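Cytokinesis protein 2 (Saccharomyces cerevisiae, PDB 4WPE) mediates the cytoskeletal rearrangements needed for cytokinesis, forming rings that coincide with the septins and later with the medial actin ring, and is represented here by its F-BAR domain. Local coordinates at residues S39-F44 with Q106-T111; S8-A13 with E218-E223; D152-F157 with S185-Y190. All blocks are in the same frame, centred on the assembly; numbering follows the deposited sequence.

Contact 1 (S39-F44 with Q106-T111); sequences SMILFF and QIYTDT
Phe-44 and Ile-107 meet face to end: the aromatic ring offers its flat side and the isoleucine comes in with its terminal methyl, the two side chains crossing at about a right angle. Ile-107 CD1 sits 3.6 Å from the centroid of the Phe-44 ring and 27° off its normal, a CH-pi contact displaced toward the rim on the CG side. The first torsion of Ile-107 holds CG1 between the backbone N and the carbonyl carbon (chi1 59°), and the second swings CD1 over the ring.

Tyr-108 is used the other way, by its edge. The carbonyl oxygen of Ile-41 lies near the ring plane, 3.2 Å from CD1 of Tyr-108, and CB of Phe-44 also approaches along that plane. The branches of Ile-41 divide the work: CG2 runs across to Tyr-108 CE1 at 3.6 Å, while CG1 meets the methyl CG2 of Thr-111 at 3.7 Å. With the methyl of Thr-111 on Ile-41, its OG1 lies back on its own helix, where a hydrogen bond to the carbonyl O of Ile-107 is modelled very short, so its exact geometry is doubtful.

Leu-234 of helix 170-259 also packs on Phe-44, and Phe-43 of the same turn touches Ile-61 of the second subunit. The local axes run 8.9 Å apart at 143°, in a broadly antiparallel sense, with no hydrogen bond between them: the apolar helix-to-helix packing of the central bundle of an F-BAR domain, beside its dimer interface.

Contact 2 (S8-A13 with E218-E223); sequences SYSYEA and ELQEME
Gln-220 reaches from the long helix across Tyr-11 to the backbone of the N-terminal segment, and each atom of its side chain finds something on the way. CB packs beside the aromatic residue, 3.6 Å from Tyr-11 CD1 and close to Tyr-11 CB as well. CG lies over one face of the ring, its nearest atom there being Tyr-11 CG at 4.1 Å. CG stands anti to the backbone N (chi1 -179°), and the chain stays extended beyond it, carrying the amide past the ring, whose plane it meets steeply. CD then comes beside Ser-10 CB. At the tip, OE1 accepts a hydrogen bond from Tyr-11 N over 2.8 Å, fairly straight at 153°, although the donor stands 37° out of the carbonyl plane. The other arm of the amide, Gln-220 NE2, lies 3.9 Å from Ser-10 CB.

Beyond Gln-220 the tyrosine runs on along the helix. Its CD1 comes 4.3 Å from Leu-219 CB, and its OH rests 3.5 Å from the methylene CG of Glu-223, touching the aliphatic part; the carboxylate of Glu-223 is in a salt bridge with Arg-226. An alanine in place of Gln-220 removes everything beyond CB, which would probably leave Tyr-11 N without this acceptor and one face of the ring without the CG methylene that packs over it.

Leu-26, His-29 and Ile-30 of helix 21-35 pack on Tyr-11, as does Ser-272 of the second subunit. Tyr-11, wedged between helix 21-35 and helix 170-259 while a glutamine ties down the backbone at its root, docks the short N-terminal helix 11-14 onto the long helices of the F-BAR domain.

Contact 3 (D152-F157 with S185-Y190); sequences DAQIRF and SNSQEY
An antiparallel pair of helices, within a region predicted to be coiled coil, forms this outlying part of the F-BAR domain, and Ala-153 meets Ser-187 where the two backbones come nearest, CA to CA 5.4 Å. The short axes are 8.5 Å apart and inclined at 155°. Small residues on both sides suit that spacing: the CB of Ala-153 lies 3.7 Å from Ser-187 OG.

The same methyl also touches Tyr-190. It comes at the edge of the aromatic ring, in its plane, 3.8 Å from CD2. The serine hydroxyl is also near the carbonyl O of Ala-153, at 3.3 Å, but the angle is poor for a hydrogen bond; OG is instead bonded to the carbonyl O of Trp-183, one turn earlier in its own helix. The first torsion sets this up, placing OG beside the backbone N of Ser-187 and anti to its carbonyl carbon (chi1 -64°).

At the margin, a water makes a weak link between Gln-154 NE2 and the carbonyl O of Ser-187. Phe-157 CB passes 4.2 Å from Ser-187 OG, and its side chain goes on to Leu-180 and Glu-184.

Trp-183 lies against Ala-153 and makes a cation-pi contact with Arg-156, while Tyr-190 extends to Leu-146 and Leu-150. Here helices 76-162 and 170-259 pack on each other, and the second subunit touches neither segment.

The three contacts are strung along one elongated F-BAR subunit. Contact 1 and contact 2 are neighbours, their centres 26 Å apart and nearest atoms about 12 Å apart, and both reach the second subunit, so they belong to the dimeric middle of the molecule. Contact 3 lies far out on the arm, about 66 Å from contact 1 and 48 Å from contact 2 between centres. Continuous helices bridge these gaps: helix 76-162 serves contacts 1 and 3, and helix 170-259 serves contacts 2 and 3. Along the chain, contact 2 closes the longest loop, and contacts 1 and 3 follow in series inside it.

Contact 1 (S39-F44 with Q106-T111)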
loop_
_atom_site.group_PDB
_atom_site.type_symbol
_atom_site.label_atom_id
_atom_site.label_comp_id
_atom_site.label_asym_id
_atom_site.label_seq_id
_atom_site.Cartn_x
_atom_site.Cartn_y
_atom_site.Cartn_z
ATOM N N SER A 39 0.323 0.807 -22.537
ATOM C CA SER A 39 0.126 -0.204 -21.510
ATOM C C SER A 39 0.832 0.210 -20.225
ATOM O O SER A 39 0.259 0.138 -19.137
ATOM C CB SER A 39 0.644 -1.564 -21.983
ATOM O OG SER A 39 0.021 -1.967 -23.192
HETATM N N MSE A 40 2.079 0.649 -20.359
HETATM C CA MSE A 40 2.874 1.044 -19.203
HETATM C C MSE A 40 2.546 2.463 -18.744
HETATM O O MSE A 40 2.532 2.740 -17.542
HETATM C CB MSE A 40 4.368 0.917 -19.514
HETATM C CG MSE A 40 4.900 -0.505 -19.381
HETATM SE SE MSE A 40 4.551 -1.257 -17.607
HETATM C CE MSE A 40 5.210 -3.069 -17.888
ATOM N N ILE A 41 2.279 3.353 -19.699
ATOM C CA ILE A 41 1.891 4.725 -19.385
ATOM C C ILE A 41 0.682 4.755 -18.453
ATOM O O ILE A 41 0.682 5.460 -17.445
ATOM C CB ILE A 41 1.560 5.529 -20.657
ATOM C CG1 ILE A 41 2.820 5.767 -21.486
ATOM C CG2 ILE A 41 0.935 6.867 -20.296
ATOM C CD1 ILE A 41 2.532 6.256 -22.896
ATOM N N LEU A 42 -0.344 3.979 -18.788
ATOM C CA LEU A 42 -1.544 3.915 -17.964
ATOM C C LEU A 42 -1.245 3.260 -16.622
ATOM O O LEU A 42 -1.741 3.702 -15.587
ATOM C CB LEU A 42 -2.659 3.153 -18.681
ATOM C CG LEU A 42 -4.021 3.178 -17.979
ATOM C CD1 LEU A 42 -4.649 4.563 -18.059
ATOM C CD2 LEU A 42 -4.956 2.127 -18.557
ATOM N N PHE A 43 -0.433 2.207 -16.647
ATOM C CA PHE A 43 -0.062 1.499 -15.426
ATOM C C PHE A 43 0.662 2.418 -14.450
ATOM O O PHE A 43 0.336 2.455 -13.266
ATOM C CB PHE A 43 0.816 0.288 -15.745
ATOM C CG PHE A 43 1.383 -0.386 -14.524
ATOM C CD1 PHE A 43 0.570 -1.129 -13.683
ATOM C CD2 PHE A 43 2.728 -0.272 -14.217
ATOM C CE1 PHE A 43 1.086 -1.748 -12.565
ATOM C CE2 PHE A 43 3.253 -0.887 -13.099
ATOM C CZ PHE A 43 2.431 -1.626 -12.270
ATOM N N PHE A 44 1.645 3.153 -14.960
ATOM C CA PHE A 44 2.415 4.099 -14.159
ATOM C C PHE A 44 1.517 5.144 -13.514
ATOM O O PHE A 44 1.708 5.512 -12.355
ATOM C CB PHE A 44 3.469 4.790 -15.024
ATOM C CG PHE A 44 4.627 3.909 -15.392
ATOM C CD1 PHE A 44 5.296 4.089 -16.594
ATOM C CD2 PHE A 44 5.064 2.915 -14.530
ATOM C CE1 PHE A 44 6.368 3.287 -16.937
ATOM C CE2 PHE A 44 6.139 2.111 -14.866
ATOM C CZ PHE A 44 6.790 2.296 -16.071
ATOM N N GLN A 106 8.325 11.806 -12.822
ATOM C CA GLN A 106 9.603 11.415 -13.406
ATOM C C GLN A 106 9.500 10.233 -14.364
ATOM O O GLN A 106 10.279 10.136 -15.314
ATOM C CB GLN A 106 10.618 11.094 -12.314
ATOM C CG GLN A 106 10.763 12.175 -11.270
ATOM C CD GLN A 106 11.716 11.771 -10.172
ATOM O OE1 GLN A 106 12.553 10.888 -10.359
ATOM N NE2 GLN A 106 11.591 12.407 -9.016
ATOM N N ILE A 107 8.556 9.328 -14.130
ATOM C CA ILE A 107 8.466 8.161 -14.995
ATOM C C ILE A 107 7.163 8.107 -15.800
ATOM O O ILE A 107 7.182 7.688 -16.948
ATOM C CB ILE A 107 8.664 6.846 -14.191
ATOM C CG1 ILE A 107 7.632 6.704 -13.087
ATOM C CG2 ILE A 107 10.046 6.798 -13.571
ATOM C CD1 ILE A 107 6.466 5.848 -13.458
ATOM N N TYR A 108 6.042 8.537 -15.227
ATOM C CA TYR A 108 4.794 8.554 -15.994
ATOM C C TYR A 108 4.791 9.678 -17.018
ATOM O O TYR A 108 4.536 9.455 -18.204
ATOM C CB TYR A 108 3.573 8.701 -15.083
ATOM C CG TYR A 108 2.348 9.222 -15.808
ATOM C CD1 TYR A 108 1.618 8.404 -16.659
ATOM C CD2 TYR A 108 1.927 10.536 -15.646
ATOM C CE1 TYR A 108 0.503 8.881 -17.328
ATOM C CE2 TYR A 108 0.814 11.020 -16.307
ATOM C CZ TYR A 108 0.106 10.190 -17.146
ATOM O OH TYR A 108 -1.002 10.674 -17.804
ATOM N N THR A 109 5.061 10.889 -16.545
ATOM C CA THR A 109 5.053 12.070 -17.395
ATOM C C THR A 109 6.112 11.975 -18.490
ATOM O O THR A 109 5.835 12.262 -19.654
ATOM C CB THR A 109 5.276 13.350 -16.564
ATOM O OG1 THR A 109 4.100 13.624 -15.792
ATOM C CG2 THR A 109 5.575 14.541 -17.462
ATOM N N ASP A 110 7.316 11.553 -18.118
ATOM C CA ASP A 110 8.419 11.471 -19.067
ATOM C C ASP A 110 8.231 10.337 -20.072
ATOM O O ASP A 110 8.776 10.386 -21.177
ATOM C CB ASP A 110 9.751 11.306 -18.330
ATOM C CG ASP A 110 10.222 12.599 -17.683
ATOM O OD1 ASP A 110 10.845 12.539 -16.600
ATOM O OD2 ASP A 110 9.970 13.678 -18.260
ATOM N N THR A 111 7.456 9.323 -19.696
ATOM C CA THR A 111 7.179 8.211 -20.602
ATOM C C THR A 111 6.070 8.575 -21.585
ATOM O O THR A 111 6.158 8.271 -22.777
ATOM C CB THR A 111 6.781 6.936 -19.838
ATOM O OG1 THR A 111 7.873 6.519 -19.007
ATOM C CG2 THR A 111 6.435 5.815 -20.800
#

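Contact 2 (S8-A13 with E218-E223)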
loop_
_atom_site.group_PDB
_atom_site.type_symbol
_atom_site.label_atom_id
_atom_site.label_comp_id
_atom_site.label_asym_id
_atom_site.label_seq_id
_atom_site.Cartn_x
_atom_site.Cartn_y
_atom_site.Cartn_z
ATOM N N SER A 8 25.240 -11.280 -40.008
ATOM C CA SER A 8 24.982 -10.101 -39.151
ATOM C C SER A 8 23.628 -9.409 -39.330
ATOM O O SER A 8 23.349 -8.848 -40.387
ATOM C CB SER A 8 26.080 -9.061 -39.365
ATOM O OG SER A 8 27.302 -9.470 -38.791
ATOM N N TYR A 9 22.813 -9.415 -38.281
ATOM C CA TYR A 9 21.388 -9.119 -38.409
ATOM C C TYR A 9 20.935 -7.755 -37.874
ATOM O O TYR A 9 21.109 -7.445 -36.694
ATOM C CB TYR A 9 20.583 -10.213 -37.702
ATOM C CG TYR A 9 20.939 -11.612 -38.149
ATOM C CD1 TYR A 9 20.204 -12.263 -39.132
ATOM C CD2 TYR A 9 22.027 -12.276 -37.598
ATOM C CE1 TYR A 9 20.541 -13.541 -39.544
ATOM C CE2 TYR A 9 22.374 -13.544 -38.003
ATOM C CZ TYR A 9 21.631 -14.175 -38.972
ATOM O OH TYR A 9 21.992 -15.444 -39.359
ATOM N N SER A 10 20.307 -6.965 -38.747
ATOM C CA SER A 10 19.739 -5.665 -38.368
ATOM C C SER A 10 18.582 -5.247 -39.293
ATOM O O SER A 10 18.178 -6.000 -40.181
ATOM C CB SER A 10 20.819 -4.583 -38.371
ATOM O OG SER A 10 21.391 -4.436 -39.659
ATOM N N TYR A 11 18.049 -4.045 -39.081
ATOM C CA TYR A 11 16.907 -3.567 -39.866
ATOM C C TYR A 11 17.304 -3.174 -41.288
ATOM O O TYR A 11 16.544 -3.384 -42.232
ATOM C CB TYR A 11 16.235 -2.366 -39.189
ATOM C CG TYR A 11 15.348 -2.691 -38.005
ATOM C CD1 TYR A 11 14.422 -1.764 -37.537
ATOM C CD2 TYR A 11 15.440 -3.910 -37.347
ATOM C CE1 TYR A 11 13.611 -2.043 -36.450
ATOM C CE2 TYR A 11 14.632 -4.199 -36.260
ATOM C CZ TYR A 11 13.719 -3.261 -35.816
ATOM O OH TYR A 11 12.915 -3.541 -34.737
ATOM N N GLU A 12 18.487 -2.585 -41.435
ATOM C CA GLU A 12 18.933 -2.105 -42.736
ATOM C C GLU A 12 19.572 -3.218 -43.551
ATOM O O GLU A 12 19.851 -3.054 -44.737
ATOM C CB GLU A 12 19.925 -0.956 -42.576
ATOM C CG GLU A 12 21.254 -1.372 -41.980
ATOM C CD GLU A 12 22.366 -0.407 -42.333
ATOM O OE1 GLU A 12 23.308 -0.264 -41.526
ATOM O OE2 GLU A 12 22.299 0.203 -43.422
ATOM N N ALA A 13 19.805 -4.352 -42.903
ATOM C CA ALA A 13 20.498 -5.457 -43.545
ATOM C C ALA A 13 19.533 -6.500 -44.103
ATOM O O ALA A 13 19.761 -7.048 -45.178
ATOM C CB ALA A 13 21.463 -6.108 -42.562
ATOM N N GLU A 218 17.039 4.773 -39.494
ATOM C CA GLU A 218 16.231 5.684 -38.687
ATOM C C GLU A 218 15.196 4.899 -37.881
ATOM O O GLU A 218 14.964 5.187 -36.708
ATOM C CB GLU A 218 15.535 6.730 -39.564
ATOM C CG GLU A 218 16.430 7.871 -40.038
ATOM C CD GLU A 218 15.648 9.144 -40.316
ATOM O OE1 GLU A 218 14.892 9.584 -39.423
ATOM O OE2 GLU A 218 15.783 9.703 -41.426
ATOM N N LEU A 219 14.586 3.903 -38.515
ATOM C CA LEU A 219 13.628 3.035 -37.838
ATOM C C LEU A 219 14.301 2.224 -36.738
ATOM O O LEU A 219 13.790 2.125 -35.623
ATOM C CB LEU A 219 12.949 2.094 -38.833
ATOM C CG LEU A 219 11.915 2.719 -39.771
ATOM C CD1 LEU A 219 11.415 1.691 -40.773
ATOM C CD2 LEU A 219 10.758 3.302 -38.976
ATOM N N GLN A 220 15.452 1.643 -37.060
ATOM C CA GLN A 220 16.193 0.832 -36.103
ATOM C C GLN A 220 16.663 1.678 -34.921
ATOM O O GLN A 220 16.830 1.176 -33.813
ATOM C CB GLN A 220 17.380 0.156 -36.791
ATOM C CG GLN A 220 18.202 -0.734 -35.886
ATOM C CD GLN A 220 19.324 -1.429 -36.623
ATOM O OE1 GLN A 220 19.149 -1.883 -37.753
ATOM N NE2 GLN A 220 20.490 -1.506 -35.991
ATOM N N GLU A 221 16.867 2.967 -35.164
ATOM C CA GLU A 221 17.229 3.892 -34.099
ATOM C C GLU A 221 16.009 4.218 -33.247
ATOM O O GLU A 221 16.120 4.394 -32.033
ATOM C CB GLU A 221 17.834 5.173 -34.676
ATOM C CG GLU A 221 18.083 6.267 -33.650
ATOM C CD GLU A 221 18.664 7.523 -34.268
ATOM O OE1 GLU A 221 19.836 7.489 -34.703
ATOM O OE2 GLU A 221 17.946 8.543 -34.325
HETATM N N MSE A 222 14.846 4.296 -33.889
HETATM C CA MSE A 222 13.594 4.553 -33.184
HETATM C C MSE A 222 13.279 3.447 -32.186
HETATM O O MSE A 222 13.046 3.705 -31.004
HETATM C CB MSE A 222 12.433 4.686 -34.169
HETATM C CG MSE A 222 12.438 5.953 -34.994
HETATM SE SE MSE A 222 10.650 6.324 -35.660
HETATM C CE MSE A 222 9.758 6.595 -33.949
ATOM N N GLU A 223 13.265 2.212 -32.678
ATOM C CA GLU A 223 12.962 1.063 -31.841
ATOM C C GLU A 223 13.995 0.913 -30.732
ATOM O O GLU A 223 13.642 0.652 -29.583
ATOM C CB GLU A 223 12.893 -0.214 -32.684
ATOM C CG GLU A 223 12.548 -1.471 -31.893
ATOM C CD GLU A 223 11.090 -1.527 -31.447
ATOM O OE1 GLU A 223 10.308 -0.617 -31.800
ATOM O OE2 GLU A 223 10.726 -2.492 -30.739
#

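Contact 3 (D152-F157 with S185-Y190)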
loop_
_atom_site.group_PDB
_atom_site.type_symbol
_atom_site.label_atom_id
_atom_site.label_comp_id
_atom_site.label_asym_id
_atom_site.label_seq_id
_atom_site.Cartn_x
_atom_site.Cartn_y
_atom_site.Cartn_z
ATOM N N ASP A 152 0.759 0.383 -79.976
ATOM C CA ASP A 152 -0.410 0.827 -80.733
ATOM C C ASP A 152 0.004 1.635 -81.953
ATOM O O ASP A 152 -0.428 1.354 -83.072
ATOM C CB ASP A 152 -1.342 1.665 -79.857
ATOM C CG ASP A 152 -2.131 0.827 -78.873
ATOM O OD1 ASP A 152 -2.022 1.079 -77.656
ATOM O OD2 ASP A 152 -2.860 -0.082 -79.317
ATOM N N ALA A 153 0.847 2.639 -81.726
ATOM C CA ALA A 153 1.315 3.515 -82.794
ATOM C C ALA A 153 2.093 2.736 -83.847
ATOM O O ALA A 153 1.957 2.996 -85.042
ATOM C CB ALA A 153 2.171 4.631 -82.224
ATOM N N GLN A 154 2.901 1.781 -83.400
ATOM C CA GLN A 154 3.671 0.938 -84.311
ATOM C C GLN A 154 2.762 0.050 -85.154
ATOM O O GLN A 154 3.055 -0.228 -86.316
ATOM C CB GLN A 154 4.663 0.074 -83.534
ATOM C CG GLN A 154 5.954 0.781 -83.183
ATOM C CD GLN A 154 6.808 -0.021 -82.227
ATOM O OE1 GLN A 154 6.292 -0.753 -81.383
ATOM N NE2 GLN A 154 8.123 0.113 -82.349
ATOM N N ILE A 155 1.658 -0.390 -84.561
ATOM C CA ILE A 155 0.711 -1.248 -85.261
ATOM C C ILE A 155 -0.084 -0.448 -86.286
ATOM O O ILE A 155 -0.302 -0.909 -87.407
ATOM C CB ILE A 155 -0.249 -1.946 -84.277
ATOM C CG1 ILE A 155 0.452 -3.129 -83.610
ATOM C CG2 ILE A 155 -1.485 -2.450 -84.991
ATOM C CD1 ILE A 155 -0.313 -3.707 -82.440
ATOM N N ARG A 156 -0.501 0.758 -85.913
ATOM C CA ARG A 156 -1.270 1.594 -86.830
ATOM C C ARG A 156 -0.394 2.080 -87.984
ATOM O O ARG A 156 -0.886 2.331 -89.085
ATOM C CB ARG A 156 -1.898 2.780 -86.093
ATOM C CG ARG A 156 -2.758 3.671 -86.981
ATOM C CD ARG A 156 -4.006 4.156 -86.263
ATOM N NE ARG A 156 -3.906 4.010 -84.814
ATOM C CZ ARG A 156 -4.839 3.446 -84.054
ATOM N NH1 ARG A 156 -5.948 2.971 -84.606
ATOM N NH2 ARG A 156 -4.663 3.357 -82.742
ATOM N N PHE A 157 0.908 2.194 -87.741
ATOM C CA PHE A 157 1.838 2.544 -88.807
ATOM C C PHE A 157 1.966 1.412 -89.824
ATOM O O PHE A 157 1.907 1.650 -91.026
ATOM C CB PHE A 157 3.214 2.896 -88.242
ATOM C CG PHE A 157 4.260 3.135 -89.298
ATOM C CD1 PHE A 157 4.292 4.329 -90.004
ATOM C CD2 PHE A 157 5.214 2.171 -89.582
ATOM C CE1 PHE A 157 5.253 4.553 -90.976
ATOM C CE2 PHE A 157 6.178 2.388 -90.554
ATOM C CZ PHE A 157 6.198 3.582 -91.250
ATOM N N SER A 185 5.818 9.534 -87.090
ATOM C CA SER A 185 6.267 10.514 -86.112
ATOM C C SER A 185 5.919 10.066 -84.701
ATOM O O SER A 185 6.762 10.098 -83.804
ATOM C CB SER A 185 5.642 11.882 -86.393
ATOM O OG SER A 185 6.094 12.407 -87.628
ATOM N N ASN A 186 4.670 9.648 -84.517
ATOM C CA ASN A 186 4.190 9.183 -83.223
ATOM C C ASN A 186 5.013 8.013 -82.694
ATOM O O ASN A 186 5.393 7.993 -81.525
ATOM C CB ASN A 186 2.716 8.791 -83.325
ATOM C CG ASN A 186 1.791 9.989 -83.260
ATOM O OD1 ASN A 186 2.244 11.132 -83.163
ATOM N ND2 ASN A 186 0.488 9.738 -83.333
ATOM N N SER A 187 5.297 7.047 -83.561
ATOM C CA SER A 187 6.104 5.895 -83.174
ATOM C C SER A 187 7.500 6.318 -82.730
ATOM O O SER A 187 8.044 5.772 -81.774
ATOM C CB SER A 187 6.204 4.896 -84.328
ATOM O OG SER A 187 4.931 4.368 -84.649
ATOM N N GLN A 188 8.071 7.292 -83.431
ATOM C CA GLN A 188 9.417 7.770 -83.130
ATOM C C GLN A 188 9.466 8.515 -81.804
ATOM O O GLN A 188 10.368 8.296 -80.996
ATOM C CB GLN A 188 9.925 8.673 -84.253
ATOM C CG GLN A 188 10.221 7.945 -85.550
ATOM C CD GLN A 188 10.559 8.890 -86.689
ATOM O OE1 GLN A 188 10.684 10.100 -86.494
ATOM N NE2 GLN A 188 10.701 8.342 -87.892
ATOM N N GLU A 189 8.494 9.397 -81.584
ATOM C CA GLU A 189 8.455 10.191 -80.363
ATOM C C GLU A 189 8.131 9.336 -79.148
ATOM O O GLU A 189 8.745 9.493 -78.093
ATOM C CB GLU A 189 7.436 11.324 -80.487
ATOM C CG GLU A 189 7.647 12.213 -81.696
ATOM C CD GLU A 189 6.505 13.184 -81.908
ATOM O OE1 GLU A 189 5.476 13.062 -81.208
ATOM O OE2 GLU A 189 6.635 14.068 -82.782
ATOM N N TYR A 190 7.163 8.438 -79.295
ATOM C CA TYR A 190 6.780 7.546 -78.208
ATOM C C TYR A 190 7.958 6.691 -77.765
ATOM O O TYR A 190 8.148 6.451 -76.572
ATOM C CB TYR A 190 5.617 6.655 -78.629
ATOM C CG TYR A 190 4.269 7.326 -78.539
ATOM C CD1 TYR A 190 4.072 8.418 -77.708
ATOM C CD2 TYR A 190 3.190 6.860 -79.278
ATOM C CE1 TYR A 190 2.837 9.031 -77.613
ATOM C CE2 TYR A 190 1.951 7.468 -79.192
ATOM C CZ TYR A 190 1.779 8.552 -78.359
ATOM O OH TYR A 190 0.548 9.160 -78.271
HETATM O O HOH W 1 9.631 2.970 -83.107
#